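Local structure of Bd3459 (Bdellovibrio bacteriovorus, 5CEC) at residues 88-93 against 112-117; 96-101 against 227-232; 106-111 against 143-148. The protein is a predatory endopeptidase of the S13 serine peptidase family, probably cutting peptidoglycan in the prey cell, and is bound by the immunity protein Bd3460. The protein carries 1 engineered substitution. One frame throughout, in Å; residues are numbered along the deposited sequence.

Contact 1 of 3, residues 88-93 against 112-117; sequences YRFKTK and RDPLFG
Phe90 and Pro114 meet at about a right angle, the proline presenting CD to the flat of the aromatic ring. Pro114 CD lies 3.6 Å from the centroid of the Phe90 ring and 11° off its normal, which satisfies the definition of a CH-pi contact. The opposite face of that ring is taken by Tyr88, whose CE2 stands over the centre with the Tyr88 ring plane pointing at Phe90, so the phenyl is sandwiched between a proline and a neighbour in its own segment. The bond from CA to CB in Phe90 already aims at 112-117, and a chi1 of -68°, with CG anti to the carbonyl carbon, carries the ring along the backbone of that loop. There Phe90 CD2 comes to 3.7 Å from Asp113 CA, while Phe90 CB packs against Asp113 CB at 3.7 Å. Leu259 and Ile243, from two further helices, add to the apolar surroundings of Phe90.

A smaller polar junction lies beside this core. Water 1 joins the segments, 2.6 Å from Thr92 OG1 and 2.8 Å from Asp113 OD2; Thr92 OG1 is also hydrogen-bonded to Ser111 OG. The same hydroxyl oxygen faces the edge of the Phe116 ring, 4.1 Å from Phe116 CE2.

Asp113 uses its two carboxylate oxygens differently. While OD2 meets the water, Asp113 OD1 accepts from Leu115 N at 2.9 Å, on the anti side and 31° out of the carboxylate plane. This bond defines an Asx turn, which bends the loop leaving strand 104-109 just before Gly117, the N-cap residue of helix 118-130. The arrangement thus belongs to the strand-to-helix connection of a beta-alpha-beta unit, packed against Phe90 and Thr92 where 88-93 leads into the neighbouring antiparallel strand.

Contact 2 of 3, residues 96-101 against 227-232; sequences VTPTAN and NEKSTT. With SO4 (sulfate ion), chain G.
Thr97, Val96 and Lys229 have the most surface buried here, and each touches the other segment in a different way. Val96 works through its backbone. It forms an antiparallel hydrogen-bonded pair with Thr231, in which Val96 N donates to Thr231 O at 2.9 Å (167° at the hydrogen) and Thr231 N returns a bond to Val96 O at 2.8 Å (161°). Val96 O is approached a second time, by Ser230 CA at 3.2 Å, a CA-H...O contact just where the chain enters the strand. The side chains of Val96 and Thr231 lie on the same face of the sheet.

Thr97, next along, contacts the turn with both branches. Its OG1 rests close to Ser230 CB, 3.1 Å away, and its methyl CG2 reaches the amide of Asn227, coming within 3.8 Å of Asn227 ND2; the two side chains cross at about a right angle. With chi1 at -53°, OG1 stands anti to the carbonyl carbon, turned to Ser230 CB and Asn227 CB, and CG2 anti to the backbone N, turned to the Asn227 amide.

Lys229 extends over the rim of the contact, its chain bent only at the last torsion, and NZ ends 3.5 Å from Pro98 CG. As Lys229 is exposed and also touches a crystal neighbour, the pose of its tip may owe something to the lattice.

The turn is held by three internal hydrogen bonds. In this type I turn Asn227 O accepts from both Ser230 N and Ser230 OG, the latter on a lone pair in the carbonyl plane, and Asn227 OD1 accepts from Lys229 N at 2.7 Å, an Asx turn. The chemistry implies a division of labour: two nearly straight backbone bonds pair Val96 with Thr231 at this end of neighbouring strands 91-98 and 231-236, while side chains add van der Waals packing against an internally braced turn.

Contact 3 of 3, residues 106-111 against 143-148; sequences IHIEGS and ENFLLA
This is a mixed contact of close backbone approach, apolar packing and one bridging water, made where strand 104-109 runs out beside the loop that follows strand 135-141. At its middle the chains nearly touch: Gly110 CA lies 3.9 Å from Phe145 CA, with no side chain on the glycine to hold the two apart. Gly110 CA also makes a CA-H...O contact with Asn144 O at 3.5 Å.

The two strands concerned are parallel neighbours linked through helix 118-130, a beta-alpha-beta crossover, so the contact joins the ends at which both strands leave the sheet. On the buried side, Ile108 lies obliquely against Phe145 and covers one face of its ring. Ile108 CG2 is 4.1 Å from the centroid of the Phe145 ring and 29° off the normal, a CH-pi contact, while Ile108 CD1 stands over the same face, somewhat off the ring centre. Phe145 also meets Phe116 edge-to-face.

On the polar side, water 2 donates to Gly110 O at 2.8 Å and accepts from Asn144 ND2 at 3.0 Å. The other end of that amide, Asn144 OD1, accepts from Arg112 NH1, which fixes which way round the group is turned.

Read from the N terminus, contact 1 closes the first loop: 88-93 leads into strand 91-98, the chain returns along strand 104-109, and the loop 112-117 comes back to the start of that hairpin. Contact 3 begins inside this loop at 106-111 and ends beyond it at 143-148, so contacts 1 and 3 cross; their centres are 9 Å apart. Contact 2 leaves from the far end of strand 91-98 and is completed 126 residues later by 227-232. It crosses contact 1 and encloses contact 3. Contact 2 pairs strand 91-98 with strand 231-236, remote in sequence, while contacts 1 and 3 pack the loops at the other end of the mixed sheet.

Contact 1 of 3, residues 88-93 against 112-117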
ATOM      1  N   TYR A  88       5.296  -7.668  19.810  1.00 17.86           N
ATOM      2  CA  TYR A  88       6.159  -8.835  19.549  1.00 16.99           C
ATOM      3  C   TYR A  88       7.335  -8.408  18.655  1.00 15.77           C
ATOM      4  O   TYR A  88       7.138  -7.637  17.705  1.00 18.40           O
ATOM      5  CB  TYR A  88       5.359  -9.920  18.823  1.00 17.68           C
ATOM      6  CG  TYR A  88       6.157 -11.148  18.487  1.00 18.52           C
ATOM      7  CD1 TYR A  88       6.406 -12.120  19.442  1.00 21.22           C
ATOM      8  CD2 TYR A  88       6.681 -11.350  17.202  1.00 19.44           C
ATOM      9  CE1 TYR A  88       7.137 -13.248  19.149  1.00 23.43           C
ATOM     10  CE2 TYR A  88       7.398 -12.485  16.892  1.00 20.29           C
ATOM     11  CZ  TYR A  88       7.643 -13.429  17.875  1.00 21.80           C
ATOM     12  OH  TYR A  88       8.362 -14.566  17.580  1.00 27.12           O
ATOM     13  N   ARG A  89       8.523  -8.945  18.927  1.00 16.54           N
ATOM     14  CA  ARG A  89       9.662  -8.787  18.037  1.00 16.64           C
ATOM     15  C   ARG A  89      10.185 -10.145  17.573  1.00 16.08           C
ATOM     16  O   ARG A  89      10.207 -11.104  18.334  1.00 17.75           O
ATOM     17  CB  ARG A  89      10.765  -8.008  18.744  1.00 17.59           C
ATOM     18  CG  ARG A  89      10.393  -6.572  19.043  1.00 17.80           C
ATOM     19  CD  ARG A  89      11.364  -5.923  19.994  1.00 17.70           C
ATOM     20  NE  ARG A  89      11.024  -4.547  20.303  1.00 18.33           N
ATOM     21  CZ  ARG A  89      11.538  -3.471  19.710  1.00 18.65           C
ATOM     22  NH1 ARG A  89      12.343  -3.570  18.660  1.00 19.76           N
ATOM     23  NH2 ARG A  89      11.167  -2.268  20.128  1.00 20.95           N
ATOM     24  N   PHE A  90      10.568 -10.207  16.296  1.00 15.61           N
ATOM     25  CA  PHE A  90      11.172 -11.380  15.720  1.00 16.44           C
ATOM     26  C   PHE A  90      12.633 -11.345  16.127  1.00 17.51           C
ATOM     27  O   PHE A  90      13.360 -10.414  15.774  1.00 17.71           O
ATOM     28  CB  PHE A  90      11.018 -11.330  14.200  1.00 16.49           C
ATOM     29  CG  PHE A  90       9.579 -11.482  13.768  1.00 15.38           C
ATOM     30  CD1 PHE A  90       8.727 -10.389  13.673  1.00 16.07           C
ATOM     31  CD2 PHE A  90       9.065 -12.740  13.491  1.00 17.45           C
ATOM     32  CE1 PHE A  90       7.389 -10.549  13.325  1.00 15.99           C
ATOM     33  CE2 PHE A  90       7.720 -12.909  13.153  1.00 17.01           C
ATOM     34  CZ  PHE A  90       6.889 -11.808  13.053  1.00 16.68           C
ATOM     35  N   LYS A  91      13.054 -12.373  16.857  1.00 17.21           N
ATOM     36  CA  LYS A  91      14.388 -12.386  17.513  1.00 18.53           C
ATOM     37  C   LYS A  91      15.321 -13.289  16.721  1.00 18.65           C
ATOM     38  O   LYS A  91      15.426 -14.496  17.003  1.00 20.93           O
ATOM     39  CB  LYS A  91      14.242 -12.821  18.969  1.00 20.86           C
ATOM     40  CG  LYS A  91      13.330 -11.906  19.750  1.00 25.12           C
ATOM     41  CD  LYS A  91      13.049 -12.456  21.140  1.00 30.10           C
ATOM     42  CE  LYS A  91      11.767 -11.887  21.725  1.00 31.91           C
ATOM     43  NZ  LYS A  91      10.545 -12.146  20.886  1.00 31.40           N
ATOM     44  N   THR A  92      15.966 -12.726  15.697  1.00 17.22           N
ATOM     45  CA  THR A  92      16.938 -13.478  14.890  1.00 17.68           C
ATOM     46  C   THR A  92      18.203 -13.609  15.743  1.00 17.18           C
ATOM     47  O   THR A  92      18.662 -12.627  16.334  1.00 19.36           O
ATOM     48  CB  THR A  92      17.234 -12.730  13.579  1.00 17.91           C
ATOM     49  OG1 THR A  92      16.009 -12.555  12.862  1.00 17.84           O
ATOM     50  CG2 THR A  92      18.211 -13.492  12.708  1.00 17.78           C
ATOM     51  N   LYS A  93      18.724 -14.832  15.856  1.00 17.18           N
ATOM     52  CA  LYS A  93      19.894 -15.087  16.676  1.00 18.51           C
ATOM     53  C   LYS A  93      21.105 -15.393  15.807  1.00 16.98           C
ATOM     54  O   LYS A  93      21.016 -16.088  14.799  1.00 19.13           O
ATOM     55  CB  LYS A  93      19.597 -16.230  17.648  1.00 20.93           C
ATOM     56  CG  LYS A  93      18.540 -15.859  18.668  1.00 24.59           C
ATOM     57  CD  LYS A  93      18.203 -17.039  19.576  1.00 31.57           C
ATOM     58  CE  LYS A  93      17.468 -16.560  20.825  1.00 37.30           C
ATOM     59  NZ  LYS A  93      17.301 -17.645  21.825  1.00 41.91           N
ATOM     60  N   ARG A 112      11.921 -16.183  11.324  1.00 16.53           N
ATOM     61  CA  ARG A 112      10.863 -15.953  10.331  1.00 16.27           C
ATOM     62  C   ARG A 112      10.398 -14.501  10.284  1.00 15.69           C
ATOM     63  O   ARG A 112       9.302 -14.181   9.847  1.00 16.15           O
ATOM     64  CB  ARG A 112       9.682 -16.907  10.515  1.00 17.53           C
ATOM     65  CG  ARG A 112      10.102 -18.365  10.578  1.00 18.04           C
ATOM     66  CD  ARG A 112       8.923 -19.315  10.346  1.00 19.16           C
ATOM     67  NE  ARG A 112       8.496 -19.302   8.947  1.00 18.81           N
ATOM     68  CZ  ARG A 112       9.067 -19.982   7.961  1.00 19.83           C
ATOM     69  NH1 ARG A 112      10.109 -20.796   8.194  1.00 20.38           N
ATOM     70  NH2 ARG A 112       8.581 -19.843   6.728  1.00 21.22           N
ATOM     71  N   ASP A 113      11.308 -13.589  10.645  1.00 14.37           N
ATOM     72  CA  ASP A 113      11.063 -12.139  10.480  1.00 15.17           C
ATOM     73  C   ASP A 113      10.595 -11.954   9.025  1.00 13.72           C
ATOM     74  O   ASP A 113      11.327 -12.307   8.095  1.00 15.27           O
ATOM     75  CB  ASP A 113      12.374 -11.387  10.782  1.00 14.23           C
ATOM     76  CG  ASP A 113      12.281  -9.892  10.648  1.00 15.25           C
ATOM     77  OD1 ASP A 113      11.361  -9.350  10.006  1.00 16.64           O
ATOM     78  OD2 ASP A 113      13.189  -9.255  11.223  1.00 17.17           O
ATOM     79  N   PRO A 114       9.415 -11.345   8.832  1.00 14.22           N
ATOM     80  CA  PRO A 114       8.822 -11.191   7.489  1.00 14.88           C
ATOM     81  C   PRO A 114       9.176  -9.899   6.798  1.00 14.71           C
ATOM     82  O   PRO A 114       8.584  -9.567   5.780  1.00 14.70           O
ATOM     83  CB  PRO A 114       7.316 -11.242   7.779  1.00 15.27           C
ATOM     84  CG  PRO A 114       7.219 -10.561   9.090  1.00 15.74           C
ATOM     85  CD  PRO A 114       8.444 -10.985   9.875  1.00 14.97           C
ATOM     86  N   LEU A 115      10.150  -9.175   7.349  1.00 14.38           N
ATOM     87  CA  LEU A 115      10.639  -7.934   6.753  1.00 15.02           C
ATOM     88  C   LEU A 115      12.150  -7.891   6.781  1.00 15.22           C
ATOM     89  O   LEU A 115      12.744  -6.866   7.083  1.00 17.66           O
ATOM     90  CB  LEU A 115       9.987  -6.732   7.453  1.00 16.27           C
ATOM     91  CG  LEU A 115      10.224  -5.337   6.898  1.00 17.97           C
ATOM     92  CD1 LEU A 115      10.105  -5.328   5.389  1.00 18.86           C
ATOM     93  CD2 LEU A 115       9.309  -4.308   7.550  1.00 18.15           C
ATOM     94  N   PHE A 116      12.760  -9.002   6.397  1.00 14.73           N
ATOM     95  CA  PHE A 116      14.214  -9.151   6.440  1.00 14.66           C
ATOM     96  C   PHE A 116      14.682  -9.197   4.996  1.00 15.34           C
ATOM     97  O   PHE A 116      14.617 -10.237   4.337  1.00 15.90           O
ATOM     98  CB  PHE A 116      14.646 -10.377   7.247  1.00 14.56           C
ATOM     99  CG  PHE A 116      16.013 -10.275   7.832  1.00 14.34           C
ATOM    100  CD1 PHE A 116      17.098  -9.924   7.058  1.00 16.09           C
ATOM    101  CD2 PHE A 116      16.233 -10.505   9.173  1.00 15.22           C
ATOM    102  CE1 PHE A 116      18.368  -9.829   7.590  1.00 16.79           C
ATOM    103  CE2 PHE A 116      17.521 -10.413   9.721  1.00 16.30           C
ATOM    104  CZ  PHE A 116      18.568 -10.064   8.926  1.00 15.59           C
ATOM    105  N   GLY A 117      15.136  -8.042   4.529  1.00 15.08           N
ATOM    106  CA  GLY A 117      15.613  -7.876   3.173  1.00 16.05           C
ATOM    107  C   GLY A 117      16.805  -6.945   3.165  1.00 14.73           C
ATOM    108  O   GLY A 117      17.622  -6.943   4.097  1.00 15.44           O
TER
HETATM  109  O   HOH W   1      15.120 -10.112  13.095  1.00 23.01           O

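Contact 2 of 3, residues 96-101 against 227-232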
ATOM      1  N   VAL A  96      27.978 -16.708  17.222  1.00 18.21           N
ATOM      2  CA  VAL A  96      29.230 -16.121  16.736  1.00 19.69           C
ATOM      3  C   VAL A  96      30.415 -16.785  17.406  1.00 19.99           C
ATOM      4  O   VAL A  96      30.508 -16.749  18.649  1.00 21.73           O
ATOM      5  CB  VAL A  96      29.276 -14.601  17.001  1.00 19.96           C
ATOM      6  CG1 VAL A  96      30.551 -13.997  16.443  1.00 20.90           C
ATOM      7  CG2 VAL A  96      28.037 -13.918  16.411  1.00 20.19           C
ATOM      8  N   THR A  97      31.339 -17.328  16.616  1.00 20.07           N
ATOM      9  CA  THR A  97      32.527 -17.997  17.161  1.00 21.72           C
ATOM     10  C   THR A  97      33.796 -17.435  16.516  1.00 22.38           C
ATOM     11  O   THR A  97      33.879 -17.402  15.280  1.00 24.06           O
ATOM     12  CB  THR A  97      32.484 -19.511  16.851  1.00 24.82           C
ATOM     13  OG1 THR A  97      31.233 -20.057  17.292  1.00 25.56           O
ATOM     14  CG2 THR A  97      33.627 -20.238  17.569  1.00 25.39           C
ATOM     15  N   PRO A  98      34.779 -17.004  17.330  1.00 23.42           N
ATOM     16  CA  PRO A  98      36.034 -16.529  16.718  1.00 25.09           C
ATOM     17  C   PRO A  98      36.814 -17.671  16.062  1.00 26.31           C
ATOM     18  O   PRO A  98      36.720 -18.807  16.513  1.00 28.94           O
ATOM     19  CB  PRO A  98      36.806 -15.919  17.885  1.00 26.80           C
ATOM     20  CG  PRO A  98      36.160 -16.420  19.107  1.00 27.52           C
ATOM     21  CD  PRO A  98      34.808 -16.959  18.804  1.00 24.78           C
ATOM     22  N   THR A  99      37.520 -17.383  14.971  1.00 27.23           N
ATOM     23  CA  THR A  99      38.369 -18.384  14.317  1.00 31.93           C
ATOM     24  C   THR A  99      39.811 -17.955  14.422  1.00 38.65           C
ATOM     25  O   THR A  99      40.108 -16.776  14.644  1.00 38.44           O
ATOM     26  CB  THR A  99      38.066 -18.576  12.825  1.00 34.16           C
ATOM     27  OG1 THR A  99      38.476 -17.408  12.106  1.00 39.12           O
ATOM     28  CG2 THR A  99      36.608 -18.854  12.599  1.00 35.26           C
ATOM     29  N   ALA A 100      40.698 -18.919  14.193  1.00 44.59           N
ATOM     30  CA  ALA A 100      42.142 -18.744  14.375  1.00 47.75           C
ATOM     31  C   ALA A 100      42.763 -17.536  13.639  1.00 50.23           C
ATOM     32  O   ALA A 100      43.761 -16.986  14.120  1.00 57.85           O
ATOM     33  CB  ALA A 100      42.874 -20.026  13.992  1.00 50.00           C
ATOM     34  N   ASN A 101      42.185 -17.124  12.503  1.00 49.46           N
ATOM     35  CA  ASN A 101      42.745 -16.020  11.684  1.00 50.88           C
ATOM     36  C   ASN A 101      42.161 -14.600  11.926  1.00 50.36           C
ATOM     37  O   ASN A 101      42.338 -13.710  11.076  1.00 50.43           O
ATOM     38  CB  ASN A 101      42.663 -16.387  10.180  1.00 52.77           C
ATOM     39  CG  ASN A 101      41.228 -16.521   9.672  1.00 52.18           C
ATOM     40  OD1 ASN A 101      40.268 -16.299  10.412  1.00 51.62           O
ATOM     41  ND2 ASN A 101      41.078 -16.903   8.404  1.00 52.67           N
ATOM     42  N   ASN A 227      28.752 -24.103  18.955  1.00 32.83           N
ATOM     43  CA  ASN A 227      30.112 -24.287  19.453  1.00 34.86           C
ATOM     44  C   ASN A 227      30.198 -23.896  20.941  1.00 35.56           C
ATOM     45  O   ASN A 227      29.556 -22.942  21.385  1.00 34.67           O
ATOM     46  CB  ASN A 227      31.065 -23.463  18.580  1.00 37.71           C
ATOM     47  CG  ASN A 227      32.537 -23.757  18.843  1.00 43.47           C
ATOM     48  OD1 ASN A 227      33.002 -23.746  19.984  1.00 48.74           O
ATOM     49  ND2 ASN A 227      33.288 -23.981  17.770  1.00 48.90           N
ATOM     50  N   GLU A 228      30.981 -24.636  21.722  1.00 37.35           N
ATOM     51  CA  GLU A 228      31.146 -24.286  23.136  1.00 38.58           C
ATOM     52  C   GLU A 228      31.717 -22.860  23.298  1.00 34.47           C
ATOM     53  O   GLU A 228      31.394 -22.169  24.251  1.00 38.67           O
ATOM     54  CB  GLU A 228      32.012 -25.333  23.865  1.00 43.09           C
ATOM     55  CG  GLU A 228      32.182 -25.095  25.368  1.00 51.43           C
ATOM     56  CD  GLU A 228      30.858 -25.038  26.122  1.00 59.16           C
ATOM     57  OE1 GLU A 228      30.086 -26.018  26.042  1.00 69.27           O
ATOM     58  OE2 GLU A 228      30.585 -24.015  26.796  1.00 64.95           O
ATOM     59  N   LYS A 229      32.513 -22.428  22.327  1.00 31.24           N
ATOM     60  CA  LYS A 229      33.166 -21.113  22.303  1.00 30.82           C
ATOM     61  C   LYS A 229      32.321 -20.010  21.633  1.00 27.11           C
ATOM     62  O   LYS A 229      32.786 -18.877  21.461  1.00 27.16           O
ATOM     63  CB  LYS A 229      34.448 -21.281  21.482  1.00 36.77           C
ATOM     64  CG  LYS A 229      35.467 -20.173  21.563  1.00 44.87           C
ATOM     65  CD  LYS A 229      36.859 -20.642  21.131  1.00 49.75           C
ATOM     66  CE  LYS A 229      37.775 -19.467  20.798  1.00 50.19           C
ATOM     67  NZ  LYS A 229      37.616 -18.292  21.705  1.00 47.98           N
ATOM     68  N   SER A 230      31.093 -20.321  21.228  1.00 26.06           N
ATOM     69  CA  SER A 230      30.243 -19.334  20.578  1.00 24.29           C
ATOM     70  C   SER A 230      29.541 -18.399  21.582  1.00 24.04           C
ATOM     71  O   SER A 230      29.339 -18.740  22.765  1.00 25.57           O
ATOM     72  CB  SER A 230      29.215 -20.048  19.706  1.00 25.24           C
ATOM     73  OG  SER A 230      28.261 -20.702  20.495  1.00 27.22           O
ATOM     74  N   THR A 231      29.148 -17.229  21.086  1.00 22.78           N
ATOM     75  CA  THR A 231      28.325 -16.290  21.825  1.00 22.64           C
ATOM     76  C   THR A 231      27.038 -16.082  21.009  1.00 21.01           C
ATOM     77  O   THR A 231      27.103 -15.868  19.818  1.00 19.78           O
ATOM     78  CB  THR A 231      28.999 -14.907  21.994  1.00 24.55           C
ATOM     79  OG1 THR A 231      30.270 -15.021  22.654  1.00 29.10           O
ATOM     80  CG2 THR A 231      28.101 -13.986  22.795  1.00 26.45           C
ATOM     81  N   THR A 232      25.886 -16.118  21.673  1.00 21.14           N
ATOM     82  CA  THR A 232      24.605 -15.866  21.034  1.00 21.81           C
ATOM     83  C   THR A 232      24.283 -14.400  21.138  1.00 20.26           C
ATOM     84  O   THR A 232      24.173 -13.844  22.221  1.00 22.24           O
ATOM     85  CB  THR A 232      23.483 -16.686  21.678  1.00 24.03           C
ATOM     86  OG1 THR A 232      23.851 -18.066  21.648  1.00 24.85           O
ATOM     87  CG2 THR A 232      22.159 -16.494  20.933  1.00 24.59           C
TER
HETATM   88  S   SO4 G 505      21.031 -20.346  22.820  1.00 54.17           S
HETATM   89  O1  SO4 G 505      20.034 -20.096  23.881  1.00 58.45           O
HETATM   90  O2  SO4 G 505      20.545 -19.764  21.541  1.00 51.80           O
HETATM   91  O3  SO4 G 505      21.224 -21.812  22.652  1.00 60.42           O
HETATM   92  O4  SO4 G 505      22.285 -19.688  23.255  1.00 49.43           O

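Contact 3 of 3, residues 106-111 against 143-148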
ATOM      1  N   ILE A 106      29.683 -17.619  11.812  1.00 19.49           N
ATOM      2  CA  ILE A 106      28.382 -17.156  12.263  1.00 19.45           C
ATOM      3  C   ILE A 106      27.308 -18.076  11.750  1.00 18.54           C
ATOM      4  O   ILE A 106      27.217 -18.310  10.551  1.00 19.77           O
ATOM      5  CB  ILE A 106      28.073 -15.724  11.841  1.00 19.69           C
ATOM      6  CG1 ILE A 106      29.126 -14.774  12.425  1.00 21.04           C
ATOM      7  CG2 ILE A 106      26.674 -15.315  12.311  1.00 20.04           C
ATOM      8  CD1 ILE A 106      28.895 -13.316  12.108  1.00 22.83           C
ATOM      9  N   HIS A 107      26.469 -18.570  12.654  1.00 18.57           N
ATOM     10  CA  HIS A 107      25.268 -19.302  12.270  1.00 18.07           C
ATOM     11  C   HIS A 107      24.045 -18.454  12.579  1.00 17.35           C
ATOM     12  O   HIS A 107      23.883 -18.017  13.715  1.00 18.27           O
ATOM     13  CB  HIS A 107      25.127 -20.635  13.001  1.00 19.52           C
ATOM     14  CG  HIS A 107      23.830 -21.342  12.729  1.00 20.10           C
ATOM     15  ND1 HIS A 107      23.566 -21.983  11.536  1.00 20.29           N
ATOM     16  CD2 HIS A 107      22.720 -21.496  13.489  1.00 20.11           C
ATOM     17  CE1 HIS A 107      22.368 -22.537  11.600  1.00 20.03           C
ATOM     18  NE2 HIS A 107      21.825 -22.235  12.758  1.00 20.81           N
ATOM     19  N   ILE A 108      23.196 -18.207  11.582  1.00 17.67           N
ATOM     20  CA  ILE A 108      21.935 -17.488  11.777  1.00 17.21           C
ATOM     21  C   ILE A 108      20.787 -18.458  12.099  1.00 16.93           C
ATOM     22  O   ILE A 108      20.415 -19.303  11.281  1.00 18.33           O
ATOM     23  CB  ILE A 108      21.560 -16.633  10.563  1.00 17.62           C
ATOM     24  CG1 ILE A 108      22.668 -15.606  10.244  1.00 18.36           C
ATOM     25  CG2 ILE A 108      20.247 -15.921  10.823  1.00 18.27           C
ATOM     26  CD1 ILE A 108      22.459 -14.855   8.949  1.00 20.16           C
ATOM     27  N   GLU A 109      20.283 -18.361  13.319  1.00 17.15           N
ATOM     28  CA  GLU A 109      19.112 -19.065  13.767  1.00 17.68           C
ATOM     29  C   GLU A 109      17.945 -18.126  13.520  1.00 17.03           C
ATOM     30  O   GLU A 109      17.759 -17.128  14.230  1.00 17.71           O
ATOM     31  CB  GLU A 109      19.273 -19.444  15.253  1.00 18.50           C
ATOM     32  CG  GLU A 109      18.009 -20.037  15.870  1.00 20.26           C
ATOM     33  CD  GLU A 109      18.141 -20.336  17.357  1.00 22.47           C
ATOM     34  OE1 GLU A 109      19.212 -20.081  17.940  1.00 26.33           O
ATOM     35  OE2 GLU A 109      17.148 -20.801  17.964  1.00 27.59           O
ATOM     36  N   GLY A 110      17.185 -18.407  12.461  1.00 16.40           N
ATOM     37  CA  GLY A 110      16.162 -17.469  12.042  1.00 16.83           C
ATOM     38  C   GLY A 110      14.954 -17.388  12.956  1.00 16.50           C
ATOM     39  O   GLY A 110      14.705 -18.273  13.765  1.00 18.70           O
ATOM     40  N   SER A 111      14.215 -16.303  12.803  1.00 16.42           N
ATOM     41  CA  SER A 111      13.002 -16.044  13.530  1.00 16.18           C
ATOM     42  C   SER A 111      11.752 -15.978  12.634  1.00 17.08           C
ATOM     43  O   SER A 111      10.677 -15.649  13.122  1.00 17.51           O
ATOM     44  CB  SER A 111      13.114 -14.711  14.280  1.00 16.89           C
ATOM     45  OG  SER A 111      13.317 -13.655  13.365  1.00 17.65           O
ATOM     46  N   GLU A 143      16.386 -22.829   8.381  1.00 18.55           N
ATOM     47  CA  GLU A 143      15.191 -22.747   7.568  1.00 20.17           C
ATOM     48  C   GLU A 143      14.199 -21.691   8.025  1.00 19.66           C
ATOM     49  O   GLU A 143      13.222 -21.427   7.346  1.00 20.40           O
ATOM     50  CB  GLU A 143      14.502 -24.116   7.445  1.00 23.40           C
ATOM     51  CG  GLU A 143      13.882 -24.650   8.728  1.00 25.91           C
ATOM     52  CD  GLU A 143      14.803 -25.481   9.600  1.00 26.89           C
ATOM     53  OE1 GLU A 143      16.034 -25.228   9.691  1.00 25.54           O
ATOM     54  OE2 GLU A 143      14.263 -26.379  10.261  1.00 31.83           O
ATOM     55  N   ASN A 144      14.499 -21.015   9.134  1.00 17.92           N
ATOM     56  CA  ASN A 144      13.669 -19.923   9.570  1.00 17.56           C
ATOM     57  C   ASN A 144      14.254 -18.571   9.242  1.00 15.54           C
ATOM     58  O   ASN A 144      13.652 -17.567   9.578  1.00 16.58           O
ATOM     59  CB  ASN A 144      13.383 -20.053  11.061  1.00 18.00           C
ATOM     60  CG  ASN A 144      12.555 -21.268  11.364  1.00 18.74           C
ATOM     61  OD1 ASN A 144      11.562 -21.520  10.685  1.00 20.32           O
ATOM     62  ND2 ASN A 144      12.937 -21.999  12.398  1.00 21.89           N
ATOM     63  N   PHE A 145      15.424 -18.561   8.588  1.00 16.90           N
ATOM     64  CA  PHE A 145      16.025 -17.303   8.156  1.00 16.39           C
ATOM     65  C   PHE A 145      15.477 -16.967   6.781  1.00 16.93           C
ATOM     66  O   PHE A 145      15.932 -17.492   5.765  1.00 17.84           O
ATOM     67  CB  PHE A 145      17.548 -17.373   8.132  1.00 16.56           C
ATOM     68  CG  PHE A 145      18.195 -16.092   7.656  1.00 15.79           C
ATOM     69  CD1 PHE A 145      17.866 -14.876   8.246  1.00 16.04           C
ATOM     70  CD2 PHE A 145      19.066 -16.099   6.558  1.00 16.68           C
ATOM     71  CE1 PHE A 145      18.450 -13.693   7.789  1.00 15.53           C
ATOM     72  CE2 PHE A 145      19.647 -14.926   6.107  1.00 16.94           C
ATOM     73  CZ  PHE A 145      19.333 -13.722   6.705  1.00 17.59           C
ATOM     74  N   LEU A 146      14.445 -16.143   6.780  1.00 15.77           N
ATOM     75  CA  LEU A 146      13.814 -15.686   5.556  1.00 16.09           C
ATOM     76  C   LEU A 146      14.495 -14.413   5.130  1.00 16.83           C
ATOM     77  O   LEU A 146      14.626 -13.475   5.913  1.00 20.24           O
ATOM     78  CB  LEU A 146      12.330 -15.476   5.729  1.00 17.12           C
ATOM     79  CG  LEU A 146      11.574 -16.641   6.371  1.00 17.30           C
ATOM     80  CD1 LEU A 146      10.121 -16.248   6.632  1.00 18.58           C
ATOM     81  CD2 LEU A 146      11.676 -17.913   5.526  1.00 18.72           C
ATOM     82  N   LEU A 147      15.018 -14.410   3.917  1.00 16.23           N
ATOM     83  CA  LEU A 147      15.735 -13.269   3.360  1.00 16.25           C
ATOM     84  C   LEU A 147      15.251 -13.054   1.945  1.00 16.34           C
ATOM     85  O   LEU A 147      15.378 -13.965   1.083  1.00 18.49           O
ATOM     86  CB  LEU A 147      17.238 -13.517   3.359  1.00 17.33           C
ATOM     87  CG  LEU A 147      18.097 -12.432   2.741  1.00 17.17           C
ATOM     88  CD1 LEU A 147      18.065 -11.164   3.583  1.00 17.99           C
ATOM     89  CD2 LEU A 147      19.522 -12.928   2.586  1.00 17.85           C
ATOM     90  N   ALA A 148      14.668 -11.880   1.701  1.00 16.25           N
ATOM     91  CA  ALA A 148      14.195 -11.477   0.365  1.00 16.09           C
ATOM     92  C   ALA A 148      14.673 -10.063   0.183  1.00 15.91           C
ATOM     93  O   ALA A 148      14.150  -9.138   0.798  1.00 15.66           O
ATOM     94  CB  ALA A 148      12.685 -11.521   0.279  1.00 18.01           C
TER
HETATM   95  O   HOH W   2      15.291 -20.995  13.880  1.00 19.97           O